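Local coordinates for pyridoxamine 5'-phosphate oxidase-related, FMN-binding protein (Mycobacterium smegmatis, PDB 6ECI) that binds flavin-adenine dinucleotide and probably sequesters it, as a member of the flavin/deazaflavin-dependent oxidoreductase family linked to protection of mycobacteria against hypoxic and oxidative stress, at residues V65-D70 against V80-V85. Numbering follows the deposited sequence.
With FAD (flavin-adenine dinucleotide), chain C.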
loop_
_atom_site.group_PDB
_atom_site.type_symbol
_atom_site.label_atom_id
_atom_site.label_comp_id
_atom_site.label_asym_id
_atom_site.label_seq_id
_atom_site.Cartn_x
_atom_site.Cartn_y
_atom_site.Cartn_z
ATOM N N VAL B 65 -5.150 12.198 3.763
ATOM C CA VAL B 65 -4.719 10.974 3.107
ATOM C C VAL B 65 -3.809 10.185 4.036
ATOM O O VAL B 65 -3.184 10.726 4.951
ATOM C CB VAL B 65 -3.989 11.246 1.773
ATOM C CG1 VAL B 65 -4.879 12.026 0.817
ATOM C CG2 VAL B 65 -2.670 11.973 2.025
ATOM N N LEU B 66 -3.749 8.882 3.781
ATOM C CA LEU B 66 -2.739 8.006 4.352
ATOM C C LEU B 66 -1.637 7.775 3.327
ATOM O O LEU B 66 -1.910 7.609 2.135
ATOM C CB LEU B 66 -3.345 6.665 4.766
ATOM C CG LEU B 66 -4.101 6.629 6.089
ATOM C CD1 LEU B 66 -4.745 5.274 6.294
ATOM C CD2 LEU B 66 -3.138 6.925 7.206
ATOM N N PHE B 67 -0.392 7.782 3.790
ATOM C CA PHE B 67 0.736 7.356 2.975
ATOM C C PHE B 67 1.455 6.220 3.683
ATOM O O PHE B 67 1.743 6.313 4.880
ATOM C CB PHE B 67 1.720 8.488 2.703
ATOM C CG PHE B 67 2.948 8.041 1.965
ATOM C CD1 PHE B 67 2.918 7.871 0.591
ATOM C CD2 PHE B 67 4.125 7.772 2.643
ATOM C CE1 PHE B 67 4.039 7.455 -0.094
ATOM C CE2 PHE B 67 5.250 7.353 1.963
ATOM C CZ PHE B 67 5.208 7.194 0.591
ATOM N N GLU B 68 1.755 5.163 2.941
ATOM C CA GLU B 68 2.441 4.018 3.512
ATOM C C GLU B 68 3.506 3.527 2.545
ATOM O O GLU B 68 3.360 3.627 1.324
ATOM C CB GLU B 68 1.461 2.886 3.846
ATOM C CG GLU B 68 2.054 1.789 4.704
ATOM C CD GLU B 68 2.613 0.646 3.884
ATOM O OE1 GLU B 68 2.390 0.632 2.656
ATOM O OE2 GLU B 68 3.272 -0.238 4.471
ATOM N N ALA B 69 4.590 3.013 3.118
ATOM C CA ALA B 69 5.649 2.349 2.379
ATOM C C ALA B 69 6.313 1.358 3.326
ATOM O O ALA B 69 6.332 1.564 4.542
ATOM C CB ALA B 69 6.666 3.347 1.822
ATOM N N ASP B 70 6.837 0.270 2.766
ATOM C CA ASP B 70 7.401 -0.789 3.591
ATOM C C ASP B 70 8.506 -1.496 2.818
ATOM O O ASP B 70 8.762 -1.203 1.647
ATOM C CB ASP B 70 6.315 -1.772 4.043
ATOM C CG ASP B 70 5.472 -2.290 2.894
ATOM O OD1 ASP B 70 6.045 -2.691 1.861
ATOM O OD2 ASP B 70 4.231 -2.317 3.031
ATOM N N VAL B 80 6.122 2.176 7.414
ATOM C CA VAL B 80 5.913 3.538 7.889
ATOM C C VAL B 80 4.578 4.024 7.344
ATOM O O VAL B 80 4.282 3.829 6.159
ATOM C CB VAL B 80 7.058 4.474 7.454
ATOM C CG1 VAL B 80 6.725 5.922 7.765
ATOM C CG2 VAL B 80 8.355 4.073 8.134
ATOM N N ILE B 81 3.771 4.640 8.206
ATOM C CA ILE B 81 2.488 5.214 7.822
ATOM C C ILE B 81 2.496 6.695 8.174
ATOM O O ILE B 81 2.795 7.067 9.315
ATOM C CB ILE B 81 1.309 4.499 8.509
ATOM C CG1 ILE B 81 1.295 3.015 8.147
ATOM C CG2 ILE B 81 -0.008 5.137 8.101
ATOM C CD1 ILE B 81 0.242 2.224 8.887
ATOM N N VAL B 82 2.163 7.534 7.198
ATOM C CA VAL B 82 2.099 8.979 7.372
ATOM C C VAL B 82 0.647 9.411 7.223
ATOM O O VAL B 82 0.027 9.181 6.176
ATOM C CB VAL B 82 2.993 9.715 6.361
ATOM C CG1 VAL B 82 2.705 11.210 6.382
ATOM C CG2 VAL B 82 4.458 9.445 6.652
ATOM N N ARG B 83 0.102 10.027 8.268
ATOM C CA ARG B 83 -1.186 10.704 8.192
ATOM C C ARG B 83 -0.941 12.186 7.965
ATOM O O ARG B 83 -0.198 12.817 8.724
ATOM C CB ARG B 83 -2.012 10.498 9.465
ATOM C CG ARG B 83 -2.268 9.048 9.821
ATOM C CD ARG B 83 -3.615 8.868 10.512
ATOM N NE ARG B 83 -3.761 7.525 11.070
ATOM C CZ ARG B 83 -4.595 6.595 10.607
ATOM N NH1 ARG B 83 -5.386 6.853 9.572
ATOM N NH2 ARG B 83 -4.643 5.404 11.188
ATOM N N GLY B 84 -1.557 12.735 6.929
ATOM C CA GLY B 84 -1.378 14.139 6.644
ATOM C C GLY B 84 -2.354 14.640 5.606
ATOM O O GLY B 84 -3.365 13.997 5.314
ATOM N N VAL B 85 -2.037 15.808 5.054
ATOM C CA VAL B 85 -2.850 16.452 4.032
ATOM C C VAL B 85 -2.012 16.604 2.772
ATOM O O VAL B 85 -0.835 16.975 2.840
ATOM C CB VAL B 85 -3.380 17.822 4.503
ATOM C CG1 VAL B 85 -4.331 18.404 3.469
ATOM C CG2 VAL B 85 -4.067 17.689 5.852
HETATM P PA FAD C . -2.166 -0.569 17.407
HETATM O O1A FAD C . -1.059 -0.606 18.395
HETATM O O2A FAD C . -3.576 -0.575 17.999
HETATM O O5B FAD C . -2.017 0.659 16.429
HETATM C C5B FAD C . -1.854 2.003 16.929
HETATM C C4B FAD C . -1.376 2.883 15.803
HETATM O O4B FAD C . -0.050 2.475 15.410
HETATM C C3B FAD C . -2.197 2.808 14.524
HETATM O O3B FAD C . -3.315 3.688 14.570
HETATM C C2B FAD C . -1.186 3.235 13.456
HETATM O O2B FAD C . -1.147 4.646 13.277
HETATM C C1B FAD C . 0.138 2.708 14.025
HETATM N N9A FAD C . 0.594 1.471 13.403
HETATM C C8A FAD C . 0.180 0.195 13.683
HETATM N N7A FAD C . 0.757 -0.730 12.955
HETATM C C5A FAD C . 1.615 -0.005 12.129
HETATM C C6A FAD C . 2.513 -0.401 11.123
HETATM N N6A FAD C . 2.716 -1.667 10.755
HETATM N N1A FAD C . 3.216 0.574 10.500
HETATM C C2A FAD C . 3.024 1.842 10.867
HETATM N N3A FAD C . 2.200 2.330 11.795
HETATM C C4A FAD C . 1.518 1.343 12.400
HETATM N N1 FAD C . 0.533 -8.398 11.275
HETATM C C2 FAD C . -0.091 -9.597 11.093
HETATM O O2 FAD C . -1.073 -9.924 11.768
HETATM N N3 FAD C . 0.377 -10.475 10.133
HETATM C C4 FAD C . 1.455 -10.266 9.296
HETATM O O4 FAD C . 1.779 -11.124 8.476
HETATM C C4X FAD C . 2.112 -8.989 9.500
HETATM N N5 FAD C . 3.144 -8.705 8.754
HETATM C C5X FAD C . 3.770 -7.484 8.950
HETATM C C6 FAD C . 4.875 -7.164 8.163
HETATM C C7 FAD C . 5.539 -5.952 8.321
HETATM C C7M FAD C . 6.728 -5.639 7.452
HETATM C C8 FAD C . 5.089 -5.035 9.285
HETATM C C8M FAD C . 5.786 -3.717 9.484
HETATM C C9 FAD C . 3.985 -5.351 10.074
HETATM C C9A FAD C . 3.328 -6.565 9.912
HETATM N N10 FAD C . 2.212 -6.919 10.698
HETATM C C10 FAD C . 1.576 -8.121 10.514
HETATM C "C1'" FAD C . 1.684 -5.997 11.711
HETATM C "C2'" FAD C . 0.478 -5.206 11.212
HETATM O "O2'" FAD C . 0.777 -4.595 9.958
HETATM C "C3'" FAD C . 0.122 -4.123 12.230
HETATM O "O3'" FAD C . 1.320 -3.514 12.695
HETATM C "C4'" FAD C . -0.672 -4.633 13.431
HETATM O "O4'" FAD C . -1.778 -5.414 12.976
HETATM C "C5'" FAD C . -1.155 -3.506 14.318
HETATM O "O5'" FAD C . -1.794 -4.065 15.484
HETATM P P FAD C . -1.792 -3.299 16.858
HETATM O O1P FAD C . -0.387 -3.370 17.463
HETATM O O2P FAD C . -2.897 -3.771 17.725
HETATM O O3P FAD C . -2.052 -1.802 16.418
#
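Leu66 CD2 lies over one face of the Arg83 guanidinium, with NH1 3.3 Å from that methyl, while ribose oxygen O3B of FAD sits at the guanidinium edge near its plane. The two side chains run alongside each other in the same direction, and Leu66 CD2 also touches Arg83 CG at 3.5 Å. Arg83 NH1 hydrogen-bonds to Ser32 O of the second subunit, so the polar end is held across the dimer interface. The second flat group, the Phe67 ring, has Val82 CB at its edge near the ring plane, and it meets Phe39 edge-to-face. Strands 64-72 and 77-88, which carry these two pairs of side chains on opposite faces, form an antiparallel beta hairpin within the sheet of this FMN-binding-clan fold, their short segments running at 164° to each other. Three hydrogen-bonded pairs, Val65-Gly84, Phe67-Val82 and Ala69-Val80, contribute six backbone bonds; Val82 N to Phe67 O measures 2.7 Å and is nearly straight. Alternation sorts the residues: Val65, Phe67, Ala69, Val80 and Val82 share one face, where helix 9-16 covers Phe67, Ala69 and Val80, whereas Leu66, Glu68, Ile81 and Arg83 occupy the face that meets the adenine end of FAD. There Ile81 CG2 abuts Leu66 CD2 at 3.7 Å, and its other branch packs against the adenine, CG1 and CD1 each lying 3.4 Å from C2A of FAD. Glu68 crosses the same branch at an angle, its CG 3.7 Å from Ile81 CG1. Farther out, Glu68 bends at chi2 (-93°), and its OE1 forms a salt bridge with Arg23 NE of the same chain.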